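Local coordinates for protein calmodulin, putative (Entamoeba histolytica, PDB 4OCI) that binds calcium through an EF-hand, probably serves as a calmodulin-like signalling protein, and is involved in initiating phagocytosis of human erythrocytes, at residues A[45-50]-A[67-72]; A[10-15]-A[60-65]; A[98-103]-A[113-118]; A[14-19]-A[25-30]. All blocks are in the same frame, centred on the assembly; numbering follows the deposited sequence.

Interaction 1. Residues A[45-50]-A[67-72]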
loop_
_atom_site.group_PDB
_atom_site.type_symbol
_atom_site.label_atom_id
_atom_site.label_comp_id
_atom_site.label_asym_id
_atom_site.label_seq_id
_atom_site.Cartn_x
_atom_site.Cartn_y
_atom_site.Cartn_z
ATOM N N ALA A 45 2.354 3.279 0.495
ATOM C CA ALA A 45 0.909 3.045 0.440
ATOM C C ALA A 45 0.269 3.274 1.786
ATOM O O ALA A 45 -0.841 3.810 1.887
ATOM C CB ALA A 45 0.590 1.581 -0.117
ATOM N N SER A 46 0.978 2.888 2.834
ATOM C CA SER A 46 0.528 3.118 4.174
ATOM C C SER A 46 0.428 4.631 4.492
ATOM O O SER A 46 -0.490 5.067 5.122
ATOM C CB SER A 46 1.543 2.471 5.117
ATOM O OG SER A 46 1.098 2.627 6.413
ATOM N N THR A 47 1.416 5.431 4.081
ATOM C CA THR A 47 1.344 6.896 4.239
ATOM C C THR A 47 0.158 7.440 3.453
ATOM O O THR A 47 -0.586 8.274 3.938
ATOM C CB THR A 47 2.672 7.543 3.699
ATOM O OG1 THR A 47 3.769 6.957 4.420
ATOM C CG2 THR A 47 2.704 9.106 3.813
ATOM N N TYR A 48 -0.019 6.948 2.227
ATOM C CA TYR A 48 -1.197 7.373 1.430
ATOM C C TYR A 48 -2.514 7.055 2.192
ATOM O O TYR A 48 -3.425 7.894 2.267
ATOM C CB TYR A 48 -1.151 6.674 0.057
ATOM C CG TYR A 48 -2.264 7.138 -0.848
ATOM C CD1 TYR A 48 -2.087 8.212 -1.694
ATOM C CD2 TYR A 48 -3.570 6.525 -0.802
ATOM C CE1 TYR A 48 -3.165 8.670 -2.551
ATOM C CE2 TYR A 48 -4.638 6.971 -1.624
ATOM C CZ TYR A 48 -4.412 8.027 -2.514
ATOM O OH TYR A 48 -5.453 8.456 -3.324
ATOM N N ASN A 49 -2.632 5.840 2.733
ATOM C CA ASN A 49 -3.840 5.404 3.409
ATOM C C ASN A 49 -4.165 6.338 4.610
ATOM O O ASN A 49 -5.307 6.701 4.854
ATOM C CB ASN A 49 -3.697 3.945 3.884
ATOM C CG ASN A 49 -4.915 3.471 4.577
ATOM O OD1 ASN A 49 -4.897 3.337 5.774
ATOM N ND2 ASN A 49 -6.027 3.318 3.852
ATOM N N SER A 50 -3.144 6.775 5.314
ATOM C CA SER A 50 -3.349 7.623 6.497
ATOM C C SER A 50 -3.563 9.086 6.120
ATOM O O SER A 50 -3.957 9.886 6.941
ATOM C CB SER A 50 -2.106 7.544 7.362
ATOM O OG SER A 50 -2.111 6.256 7.966
ATOM N N SER A 67 7.480 15.622 2.600
ATOM C CA SER A 67 8.483 16.041 3.585
ATOM C C SER A 67 8.784 14.947 4.562
ATOM O O SER A 67 9.937 14.761 4.923
ATOM C CB SER A 67 8.060 17.268 4.398
ATOM O OG SER A 67 8.033 18.372 3.516
ATOM N N GLN A 68 7.765 14.225 4.984
ATOM C CA GLN A 68 7.957 13.195 5.980
ATOM C C GLN A 68 8.589 11.939 5.414
ATOM O O GLN A 68 9.537 11.424 6.007
ATOM C CB GLN A 68 6.689 12.933 6.737
ATOM C CG GLN A 68 6.572 11.578 7.390
ATOM C CD GLN A 68 5.119 11.261 7.752
ATOM O OE1 GLN A 68 4.532 10.252 7.282
ATOM N NE2 GLN A 68 4.509 12.145 8.581
ATOM N N LEU A 69 8.118 11.467 4.251
ATOM C CA LEU A 69 8.836 10.450 3.505
ATOM C C LEU A 69 10.306 10.779 3.332
ATOM O O LEU A 69 11.154 9.896 3.468
ATOM C CB LEU A 69 8.163 10.126 2.148
ATOM C CG LEU A 69 6.744 9.590 2.335
ATOM C CD1 LEU A 69 6.038 9.199 1.011
ATOM C CD2 LEU A 69 6.671 8.466 3.382
ATOM N N LYS A 70 10.625 12.031 3.037
ATOM C CA LYS A 70 12.007 12.436 2.751
ATOM C C LYS A 70 12.935 12.240 3.936
ATOM O O LYS A 70 14.109 11.845 3.741
ATOM C CB LYS A 70 12.116 13.850 2.220
ATOM C CG LYS A 70 12.102 13.916 0.756
ATOM C CD LYS A 70 12.418 15.314 0.304
ATOM C CE LYS A 70 11.819 16.364 1.239
ATOM N NZ LYS A 70 11.943 17.747 0.668
ATOM N N THR A 71 12.412 12.460 5.145
ATOM C CA THR A 71 13.153 12.227 6.378
ATOM C C THR A 71 13.249 10.753 6.641
ATOM O O THR A 71 14.338 10.240 6.895
ATOM C CB THR A 71 12.532 12.986 7.629
ATOM O OG1 THR A 71 11.334 12.334 8.092
ATOM C CG2 THR A 71 12.217 14.447 7.271
ATOM N N LYS A 72 12.111 10.065 6.556
ATOM C CA LYS A 72 12.046 8.607 6.805
ATOM C C LYS A 72 12.805 7.696 5.795
ATOM O O LYS A 72 12.653 6.462 5.830
ATOM C CB LYS A 72 10.586 8.137 6.958
ATOM C CG LYS A 72 9.931 8.588 8.254
ATOM C CD LYS A 72 8.719 7.726 8.619
ATOM C CE LYS A 72 7.528 7.954 7.673
ATOM N NZ LYS A 72 6.207 7.936 8.431
#
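Gln68 and Leu69, near the end of helix 59-71, are the residues that meet Thr47 on helix 41-50, and the touch is small and made by van der Waals contact. It packs two helices of the N-terminal, EF-hand-containing half; helix 41-50 also meets the second subunit, Ala45 on Ala45 of that subunit. Taking 67-72 in order, Gln68 comes first: its chain leaves the helix with CG roughly anti to the backbone N (chi1 157°) and runs extended, which carries OE1 to the rim of the contact, 4.1 Å from Thr47 CG2. Its backbone oxygen accepts twice within the helix end: Gln68 O takes Lys72 N at 3.0 Å and also Thr71 OG1 at 2.9 Å, the latter in the carbonyl plane on a lone pair.

Leu69 makes the main approach. It and Thr47 meet end-on, and the CD2 methyl of Leu69 lies 3.4 Å from Thr47 OG1 and 4.0 Å from Thr47 CG2. One branch of the leucine thus touches both branches of the threonine, closer to the hydroxyl. Phe28 and Val32 of helix 25-34, together with Met39, pack against the same leucine.

Lys72, the first residue beyond the helical conformation, folds back over the helix end, and its NZ makes a weak hydrogen bond to Gln68 OE1 (3.1 Å).

No hydrogen bond crosses this interface. Thr47 OG1, buried and facing a methyl, is satisfied within its own helix by Ala43 O, leaving van der Waals packing to join the two segments, with amide and amine kept at the margin.

Interaction 2. Residues A[10-15]-A[60-65]. With NA (sodium ion), chain C.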
loop_
_atom_site.group_PDB
_atom_site.type_symbol
_atom_site.label_atom_id
_atom_site.label_comp_id
_atom_site.label_asym_id
_atom_site.label_seq_id
_atom_site.Cartn_x
_atom_site.Cartn_y
_atom_site.Cartn_z
ATOM N N GLU A 10 3.557 22.190 -9.799
ATOM C CA GLU A 10 3.513 21.819 -11.213
ATOM C C GLU A 10 3.637 20.317 -11.433
ATOM O O GLU A 10 2.926 19.735 -12.232
ATOM C CB GLU A 10 4.652 22.493 -11.954
ATOM C CG GLU A 10 4.213 23.140 -13.183
ATOM C CD GLU A 10 4.938 24.495 -13.446
ATOM O OE1 GLU A 10 4.619 25.169 -14.477
ATOM O OE2 GLU A 10 5.815 24.886 -12.620
ATOM N N SER A 11 4.493 19.690 -10.648
ATOM C CA SER A 11 4.723 18.251 -10.749
ATOM C C SER A 11 3.551 17.462 -10.204
ATOM O O SER A 11 3.143 16.463 -10.766
ATOM C CB SER A 11 6.003 17.882 -9.963
ATOM O OG SER A 11 7.130 18.338 -10.696
ATOM N N PHE A 12 3.025 17.863 -9.063
ATOM C CA PHE A 12 1.837 17.245 -8.562
ATOM C C PHE A 12 0.739 17.197 -9.657
ATOM O O PHE A 12 0.091 16.141 -9.894
ATOM C CB PHE A 12 1.372 18.075 -7.293
ATOM C CG PHE A 12 0.050 17.624 -6.724
ATOM C CD1 PHE A 12 -0.000 16.733 -5.643
ATOM C CD2 PHE A 12 -1.145 18.122 -7.231
ATOM C CE1 PHE A 12 -1.231 16.304 -5.110
ATOM C CE2 PHE A 12 -2.382 17.726 -6.722
ATOM C CZ PHE A 12 -2.412 16.771 -5.662
ATOM N N LEU A 13 0.398 18.352 -10.234
ATOM C CA LEU A 13 -0.705 18.461 -11.189
ATOM C C LEU A 13 -0.383 17.689 -12.440
ATOM O O LEU A 13 -1.269 17.113 -13.130
ATOM C CB LEU A 13 -0.960 19.959 -11.538
ATOM C CG LEU A 13 -1.548 20.760 -10.343
ATOM C CD1 LEU A 13 -1.609 22.290 -10.671
ATOM C CD2 LEU A 13 -2.866 20.191 -10.012
ATOM N N LEU A 14 0.899 17.618 -12.747
ATOM C CA LEU A 14 1.307 16.750 -13.888
ATOM C C LEU A 14 0.938 15.265 -13.634
ATOM O O LEU A 14 0.440 14.523 -14.533
ATOM C CB LEU A 14 2.791 16.935 -14.092
ATOM C CG LEU A 14 3.697 16.528 -15.219
ATOM C CD1 LEU A 14 4.982 17.396 -15.153
ATOM C CD2 LEU A 14 4.102 15.147 -14.979
ATOM N N PHE A 15 1.124 14.819 -12.401
ATOM C CA PHE A 15 0.873 13.403 -12.100
ATOM C C PHE A 15 -0.576 13.164 -11.747
ATOM O O PHE A 15 -1.013 12.026 -11.599
ATOM C CB PHE A 15 1.764 12.958 -10.979
ATOM C CG PHE A 15 3.138 12.580 -11.451
ATOM C CD1 PHE A 15 4.024 13.543 -11.887
ATOM C CD2 PHE A 15 3.534 11.226 -11.468
ATOM C CE1 PHE A 15 5.319 13.177 -12.340
ATOM C CE2 PHE A 15 4.824 10.852 -11.929
ATOM C CZ PHE A 15 5.695 11.810 -12.361
ATOM N N GLU A 60 -1.841 19.836 -0.587
ATOM C CA GLU A 60 -1.229 20.112 0.731
ATOM C C GLU A 60 -0.965 18.864 1.614
ATOM O O GLU A 60 0.058 18.842 2.292
ATOM C CB GLU A 60 -1.974 21.214 1.528
ATOM C CG GLU A 60 -1.674 22.646 0.948
ATOM C CD GLU A 60 -0.171 23.169 1.206
ATOM O OE1 GLU A 60 0.620 22.601 2.078
ATOM O OE2 GLU A 60 0.224 24.174 0.528
ATOM N N LEU A 61 -1.814 17.825 1.551
ATOM C CA LEU A 61 -1.500 16.545 2.211
ATOM C C LEU A 61 -0.214 15.971 1.581
ATOM O O LEU A 61 0.601 15.404 2.279
ATOM C CB LEU A 61 -2.641 15.539 1.989
ATOM C CG LEU A 61 -3.863 15.868 2.889
ATOM C CD1 LEU A 61 -5.244 15.191 2.483
ATOM C CD2 LEU A 61 -3.438 15.542 4.350
ATOM N N PHE A 62 -0.083 16.067 0.251
ATOM C CA PHE A 62 1.114 15.612 -0.492
ATOM C C PHE A 62 2.410 16.248 -0.045
ATOM O O PHE A 62 3.393 15.551 0.205
ATOM C CB PHE A 62 0.962 15.843 -2.023
ATOM C CG PHE A 62 2.249 15.557 -2.764
ATOM C CD1 PHE A 62 2.663 14.236 -2.970
ATOM C CD2 PHE A 62 3.094 16.595 -3.131
ATOM C CE1 PHE A 62 3.888 13.948 -3.577
ATOM C CE2 PHE A 62 4.320 16.324 -3.760
ATOM C CZ PHE A 62 4.711 15.003 -3.949
ATOM N N THR A 63 2.457 17.579 0.046
ATOM C CA THR A 63 3.680 18.223 0.510
ATOM C C THR A 63 4.031 17.864 1.958
ATOM O O THR A 63 5.203 17.634 2.242
ATOM C CB THR A 63 3.678 19.754 0.408
ATOM O OG1 THR A 63 2.640 20.292 1.249
ATOM C CG2 THR A 63 3.441 20.197 -0.967
ATOM N N SER A 64 3.046 17.772 2.843
ATOM C CA SER A 64 3.315 17.222 4.204
ATOM C C SER A 64 3.859 15.820 4.186
ATOM O O SER A 64 4.900 15.585 4.792
ATOM C CB SER A 64 2.067 17.273 5.056
ATOM O OG SER A 64 1.648 18.644 5.070
ATOM N N CYS A 65 3.219 14.914 3.444
ATOM C CA CYS A 65 3.668 13.491 3.327
ATOM C C CYS A 65 5.034 13.377 2.699
ATOM O O CYS A 65 5.866 12.639 3.188
ATOM C CB CYS A 65 2.681 12.630 2.549
ATOM S SG CYS A 65 1.244 12.462 3.555
HETATM NA NA NA C . 1.724 20.452 3.362
#
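Phe12 and Phe62 carry this contact between helix 9-15 and helix 59-71. The CE1 corner of the Phe12 ring presses on the base of the other side chain, 3.8 Å from Phe62 CB, and the neighbouring Phe12 CD1 lies equally close to Phe62 CG. The two side chains pass one another, pointing opposite ways; the ring centroids are 5.8 Å apart and the planes inclined at 54°, an oblique pairing. Both phenylalanines hold CG anti to the backbone N (chi1 175° and 172°), and this swings each ring off its helix into the space between the two.

Further out, Tyr59 meets the Phe12 ring edge-to-face and Leu23 touches it, while Phe28 and Leu31 of helix 25-34 and Leu35 pack on Phe62. The calcium ion is about 7 Å from the Phe12 side chain, so this core lies close to the calcium-binding loop.

Helix 59-71 binds a sodium ion with residues that take no part in the ring contact. Thr63 OG1 sits at 2.3 Å from the ion and Ser64 OG at 2.5 Å, while Glu60 gives both its backbone O (2.5 Å) and, by a bend at chi2, its carboxylate OE1.

Chemically, then, one helix turn serves two ends: Phe62 supplies a purely apolar grip on helix 9-15, and its neighbours gather oxygens round a cation.

Interaction 3. Residues A[98-103]-A[113-118]; sequences ELRRIL and KEITDL
Arg100 reaches across to Ile115 and Thr116 in the C-terminal EF-hand part of this calmodulin-like fold, where helix 96-106 packs beside helix 112-122. The local axes approach to 10.8 Å, with their N-to-C directions 134° apart.

The apolar share centres on Ile115. Its CD1 lies 4.0 Å from Leu103 CB, and its CG2 covers one face of the Arg100 guanidinium, 3.7 Å above the plane and displaced from the centre of the group. Phe135 of helix 132-145 and Ile79 of helix 76-86 also pack on Leu103, so this side of the contact runs on into the hydrophobic core.

The polar share belongs to the arginine's end. The chain leaves helix 96-106 with CG anti to the backbone N, stays extended, then bends at chi3 (-75°), bringing the guanidinium obliquely across helix 112-122. NH2 forms a hydrogen bond to Thr116 OG1 and a salt bridge to Glu126, while NH1 bonds to Gln112 O. The same Thr116 hydroxyl is bonded to Gln112 O as well. With several partners and a methyl on one face, the guanidinium should have little freedom to rotate.

Within helix 96-106 a separate ion pair forms: Arg101 holds Glu98 OE1 side-on, with NE at 3.0 Å and NH2 at 2.8 Å.

Between 98-103 and 113-118 the one hydrogen bond runs from Arg100 NH2 to Thr116 OG1, 2.9 Å long with an N-H...O angle of 155°.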
loop_
_atom_site.group_PDB
_atom_site.type_symbol
_atom_site.label_atom_id
_atom_site.label_comp_id
_atom_site.label_asym_id
_atom_site.label_seq_id
_atom_site.Cartn_x
_atom_site.Cartn_y
_atom_site.Cartn_z
ATOM N N GLU A 98 30.320 -1.763 6.958
ATOM C CA GLU A 98 30.308 -0.351 6.553
ATOM C C GLU A 98 28.950 -0.014 5.850
ATOM O O GLU A 98 28.394 1.089 5.986
ATOM C CB GLU A 98 31.462 -0.006 5.642
ATOM C CG GLU A 98 32.849 -0.043 6.372
ATOM C CD GLU A 98 32.997 1.160 7.378
ATOM O OE1 GLU A 98 32.459 2.286 7.060
ATOM O OE2 GLU A 98 33.632 0.996 8.468
ATOM N N LEU A 99 28.473 -0.929 5.031
ATOM C CA LEU A 99 27.071 -0.853 4.571
ATOM C C LEU A 99 26.073 -0.706 5.730
ATOM O O LEU A 99 25.192 0.100 5.645
ATOM C CB LEU A 99 26.711 -2.102 3.791
ATOM C CG LEU A 99 25.314 -1.964 3.136
ATOM C CD1 LEU A 99 25.101 -0.640 2.317
ATOM C CD2 LEU A 99 24.938 -3.182 2.328
ATOM N N ARG A 100 26.166 -1.551 6.747
ATOM C CA ARG A 100 25.363 -1.401 7.979
ATOM C C ARG A 100 25.466 -0.016 8.525
ATOM O O ARG A 100 24.438 0.581 8.847
ATOM C CB ARG A 100 25.740 -2.447 9.050
ATOM C CG ARG A 100 24.959 -2.379 10.381
ATOM C CD ARG A 100 25.463 -3.425 11.400
ATOM N NE ARG A 100 25.025 -4.809 11.077
ATOM C CZ ARG A 100 23.821 -5.307 11.346
ATOM N NH1 ARG A 100 22.844 -4.551 11.895
ATOM N NH2 ARG A 100 23.552 -6.569 11.024
ATOM N N ARG A 101 26.662 0.545 8.651
ATOM C CA ARG A 101 26.794 1.936 9.110
ATOM C C ARG A 101 25.983 2.922 8.253
ATOM O O ARG A 101 25.239 3.787 8.789
ATOM C CB ARG A 101 28.277 2.412 9.244
ATOM C CG ARG A 101 28.401 3.806 9.871
ATOM C CD ARG A 101 29.858 4.291 9.876
ATOM N NE ARG A 101 30.418 3.989 8.545
ATOM C CZ ARG A 101 30.238 4.722 7.420
ATOM N NH1 ARG A 101 29.532 5.855 7.447
ATOM N NH2 ARG A 101 30.756 4.313 6.238
ATOM N N ILE A 102 26.152 2.808 6.947
ATOM C CA ILE A 102 25.570 3.738 5.999
ATOM C C ILE A 102 24.064 3.703 6.096
ATOM O O ILE A 102 23.417 4.738 6.102
ATOM C CB ILE A 102 25.884 3.332 4.538
ATOM C CG1 ILE A 102 27.383 3.278 4.229
ATOM C CG2 ILE A 102 25.053 4.205 3.495
ATOM C CD1 ILE A 102 28.034 4.484 4.362
ATOM N N LEU A 103 23.509 2.503 6.100
ATOM C CA LEU A 103 22.065 2.275 6.160
ATOM C C LEU A 103 21.529 2.724 7.527
ATOM O O LEU A 103 20.383 3.174 7.617
ATOM C CB LEU A 103 21.705 0.783 5.915
ATOM C CG LEU A 103 21.964 0.173 4.525
ATOM C CD1 LEU A 103 21.860 -1.353 4.581
ATOM C CD2 LEU A 103 20.959 0.710 3.507
ATOM N N LYS A 113 18.048 -4.673 13.882
ATOM C CA LYS A 113 17.475 -6.000 13.728
ATOM C C LYS A 113 16.961 -6.143 12.289
ATOM O O LYS A 113 17.096 -7.201 11.736
ATOM C CB LYS A 113 16.352 -6.270 14.775
ATOM N N GLU A 114 16.402 -5.098 11.689
ATOM C CA GLU A 114 15.928 -5.162 10.279
ATOM C C GLU A 114 17.116 -5.234 9.260
ATOM O O GLU A 114 17.006 -5.812 8.156
ATOM C CB GLU A 114 14.903 -4.029 9.902
ATOM C CG GLU A 114 13.598 -4.043 10.776
ATOM C CD GLU A 114 12.730 -2.761 10.727
ATOM O OE1 GLU A 114 13.216 -1.652 10.378
ATOM O OE2 GLU A 114 11.527 -2.879 11.078
ATOM N N ILE A 115 18.241 -4.626 9.639
ATOM C CA ILE A 115 19.459 -4.732 8.847
ATOM C C ILE A 115 19.992 -6.144 8.824
ATOM O O ILE A 115 20.262 -6.643 7.775
ATOM C CB ILE A 115 20.493 -3.700 9.246
ATOM C CG1 ILE A 115 19.870 -2.341 8.907
ATOM C CG2 ILE A 115 21.787 -3.908 8.435
ATOM C CD1 ILE A 115 20.631 -1.081 9.327
ATOM N N THR A 116 20.089 -6.776 9.996
ATOM C CA THR A 116 20.509 -8.156 10.105
ATOM C C THR A 116 19.575 -9.061 9.262
ATOM O O THR A 116 20.034 -9.920 8.542
ATOM C CB THR A 116 20.446 -8.567 11.593
ATOM O OG1 THR A 116 21.243 -7.655 12.356
ATOM C CG2 THR A 116 20.979 -9.976 11.823
ATOM N N ASP A 117 18.262 -8.826 9.335
ATOM C CA ASP A 117 17.299 -9.674 8.635
ATOM C C ASP A 117 17.418 -9.478 7.145
ATOM O O ASP A 117 17.340 -10.418 6.403
ATOM C CB ASP A 117 15.879 -9.334 9.074
ATOM C CG ASP A 117 15.550 -9.823 10.548
ATOM O OD1 ASP A 117 16.395 -10.551 11.183
ATOM O OD2 ASP A 117 14.445 -9.439 11.063
ATOM N N LEU A 118 17.634 -8.247 6.715
ATOM C CA LEU A 118 17.932 -7.974 5.346
ATOM C C LEU A 118 19.243 -8.646 4.854
ATOM O O LEU A 118 19.297 -9.187 3.723
ATOM C CB LEU A 118 18.038 -6.469 5.197
ATOM C CG LEU A 118 18.241 -6.022 3.782
ATOM C CD1 LEU A 118 16.851 -6.021 2.992
ATOM C CD2 LEU A 118 18.858 -4.661 3.860
#

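Interaction 4. Residues A[14-19]-A[25-30]; sequences LFDGDG and LNEFES. With CA (calcium ion), chain B.
Phe15 and Glu27 bring their CA atoms within 5.9 Å where helix 9-15 gives way to the calcium-binding loop of an EF-hand, whose chain makes a type I turn from Asp16 to Gly19 while helix 25-34 faces it.

The calcium ion is held by Asp16 OD1 at 2.0 Å, by Asp18 OD1 at 2.1 Å and by two waters; Asp20 and the backbone O of Tyr22 complete the shell. Asp18 places CG between its backbone N and carbonyl carbon (chi1 67°), which turns the carboxylate inward, and its OD2 accepts a hydrogen bond from water 1. Asp16 keeps its second oxygen for Gly21 N, a bond that should fix the carboxylate's rotation.

Glu27 occupies the twelfth position of the loop, where canonical EF-hands usually bind calcium directly. Here it acts through water: its OE1 stays 4.2 Å from the calcium ion and accepts a hydrogen bond from the ligating water 2 at 2.7 Å. Thr24 N also donates to OE1. The other oxygen, OE2, takes the backbone N-H of Gly17, met from well above the carboxylate plane, so both ends of the group are secured. Its carbon is closely approached too, with Phe15 O lying 3.0 Å from Glu27 CD.

The edge of the Phe15 ring meets Ser30: OG lies near the ring plane, 3.3 Å from Phe15 CE2. Leu31 and Val34 also pack on this ring.

The direct hydrogen bond between the two segments runs from Gly17 N to Glu27 OE2, 3.0 Å long with an N-H...O angle of 144°.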
loop_
_atom_site.group_PDB
_atom_site.type_symbol
_atom_site.label_atom_id
_atom_site.label_comp_id
_atom_site.label_asym_id
_atom_site.label_seq_id
_atom_site.Cartn_x
_atom_site.Cartn_y
_atom_site.Cartn_z
ATOM N N LEU A 14 0.899 17.618 -12.747
ATOM C CA LEU A 14 1.307 16.750 -13.888
ATOM C C LEU A 14 0.938 15.265 -13.634
ATOM O O LEU A 14 0.440 14.523 -14.533
ATOM C CB LEU A 14 2.791 16.935 -14.092
ATOM C CG LEU A 14 3.697 16.528 -15.219
ATOM C CD1 LEU A 14 4.982 17.396 -15.153
ATOM C CD2 LEU A 14 4.102 15.147 -14.979
ATOM N N PHE A 15 1.124 14.819 -12.401
ATOM C CA PHE A 15 0.873 13.403 -12.100
ATOM C C PHE A 15 -0.576 13.164 -11.747
ATOM O O PHE A 15 -1.013 12.026 -11.599
ATOM C CB PHE A 15 1.764 12.958 -10.979
ATOM C CG PHE A 15 3.138 12.580 -11.451
ATOM C CD1 PHE A 15 4.024 13.543 -11.887
ATOM C CD2 PHE A 15 3.534 11.226 -11.468
ATOM C CE1 PHE A 15 5.319 13.177 -12.340
ATOM C CE2 PHE A 15 4.824 10.852 -11.929
ATOM C CZ PHE A 15 5.695 11.810 -12.361
ATOM N N ASP A 16 -1.357 14.239 -11.589
ATOM C CA ASP A 16 -2.779 14.078 -11.320
ATOM C C ASP A 16 -3.440 13.863 -12.670
ATOM O O ASP A 16 -3.773 14.817 -13.379
ATOM C CB ASP A 16 -3.327 15.328 -10.614
ATOM C CG ASP A 16 -4.845 15.471 -10.712
ATOM O OD1 ASP A 16 -5.549 14.453 -10.614
ATOM O OD2 ASP A 16 -5.338 16.614 -10.777
ATOM N N GLY A 17 -3.702 12.609 -13.009
ATOM C CA GLY A 17 -4.008 12.300 -14.420
ATOM C C GLY A 17 -5.381 12.719 -14.852
ATOM O O GLY A 17 -5.606 12.991 -16.038
ATOM N N ASP A 18 -6.308 12.843 -13.915
ATOM C CA ASP A 18 -7.636 13.179 -14.301
ATOM C C ASP A 18 -8.022 14.666 -14.042
ATOM O O ASP A 18 -9.187 15.015 -14.121
ATOM C CB ASP A 18 -8.613 12.216 -13.647
ATOM C CG ASP A 18 -8.657 12.389 -12.119
ATOM O OD1 ASP A 18 -7.835 13.123 -11.550
ATOM O OD2 ASP A 18 -9.527 11.800 -11.471
ATOM N N GLY A 19 -7.051 15.517 -13.714
ATOM C CA GLY A 19 -7.292 16.963 -13.531
ATOM C C GLY A 19 -8.228 17.391 -12.418
ATOM O O GLY A 19 -8.790 18.488 -12.490
ATOM N N LEU A 25 -3.526 6.408 -5.474
ATOM C CA LEU A 25 -2.405 5.739 -4.837
ATOM C C LEU A 25 -1.288 5.494 -5.824
ATOM O O LEU A 25 -0.150 5.836 -5.533
ATOM C CB LEU A 25 -2.906 4.370 -4.311
ATOM C CG LEU A 25 -1.797 3.464 -3.787
ATOM C CD1 LEU A 25 -1.052 4.051 -2.631
ATOM C CD2 LEU A 25 -2.580 2.127 -3.412
ATOM N N ASN A 26 -1.566 4.972 -7.013
ATOM C CA ASN A 26 -0.438 4.764 -7.970
ATOM C C ASN A 26 0.268 6.038 -8.427
ATOM O O ASN A 26 1.488 6.028 -8.572
ATOM C CB ASN A 26 -0.888 4.015 -9.215
ATOM C CG ASN A 26 -1.012 2.552 -8.944
ATOM O OD1 ASN A 26 -0.343 1.995 -8.031
ATOM N ND2 ASN A 26 -1.896 1.901 -9.690
ATOM N N GLU A 27 -0.476 7.145 -8.597
ATOM C CA GLU A 27 0.131 8.438 -8.926
ATOM C C GLU A 27 0.993 8.973 -7.804
ATOM O O GLU A 27 2.061 9.530 -8.076
ATOM C CB GLU A 27 -0.922 9.500 -9.284
ATOM C CG GLU A 27 -1.641 9.141 -10.632
ATOM C CD GLU A 27 -2.968 9.892 -10.857
ATOM O OE1 GLU A 27 -3.469 10.539 -9.884
ATOM O OE2 GLU A 27 -3.533 9.819 -12.022
ATOM N N PHE A 28 0.552 8.824 -6.569
ATOM C CA PHE A 28 1.365 9.199 -5.408
ATOM C C PHE A 28 2.662 8.423 -5.325
ATOM O O PHE A 28 3.737 9.013 -5.149
ATOM C CB PHE A 28 0.581 9.005 -4.141
ATOM C CG PHE A 28 1.364 9.293 -2.867
ATOM C CD1 PHE A 28 1.813 10.562 -2.595
ATOM C CD2 PHE A 28 1.628 8.283 -1.929
ATOM C CE1 PHE A 28 2.517 10.860 -1.370
ATOM C CE2 PHE A 28 2.332 8.587 -0.740
ATOM C CZ PHE A 28 2.773 9.844 -0.474
ATOM N N GLU A 29 2.562 7.095 -5.493
ATOM C CA GLU A 29 3.754 6.255 -5.409
ATOM C C GLU A 29 4.735 6.607 -6.553
ATOM O O GLU A 29 5.965 6.739 -6.358
ATOM C CB GLU A 29 3.396 4.742 -5.486
ATOM C CG GLU A 29 4.691 3.930 -5.269
ATOM C CD GLU A 29 4.643 2.423 -5.702
ATOM O OE1 GLU A 29 3.523 1.883 -6.054
ATOM O OE2 GLU A 29 5.771 1.809 -5.685
ATOM N N SER A 30 4.197 6.802 -7.732
ATOM C CA SER A 30 4.988 7.071 -8.858
ATOM C C SER A 30 5.706 8.497 -8.726
ATOM O O SER A 30 6.918 8.662 -9.003
ATOM C CB SER A 30 4.107 6.786 -10.099
ATOM O OG SER A 30 4.458 7.648 -11.130
HETATM CA CA CA B . -6.757 13.086 -9.747
HETATM O O HOH W 1 -8.187 11.795 -8.943
HETATM O O HOH W 2 -5.896 11.380 -10.585
#

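From the N terminus, interactions 2 and 4 start on the same helix, 9-15. Interaction 4 closes first, round the short calcium loop to helix 25-34, whereas interaction 2 spans 45 residues to helix 59-71. Interaction 1 opens within that longer span and closes beyond it, so 1 and 2 cross, both using helix 59-71 and touching at Thr47 CG2 and Cys65 SG. Phe28 of helix 25-34 packs on Phe62, Cys65 and Leu69, joining these three contacts in one N-terminal core. Interaction 3 follows in series and ties together two helices; its centre lies about 32 Å from those of interactions 2 and 4. Interactions 1, 3 and 4 also reach the second subunit.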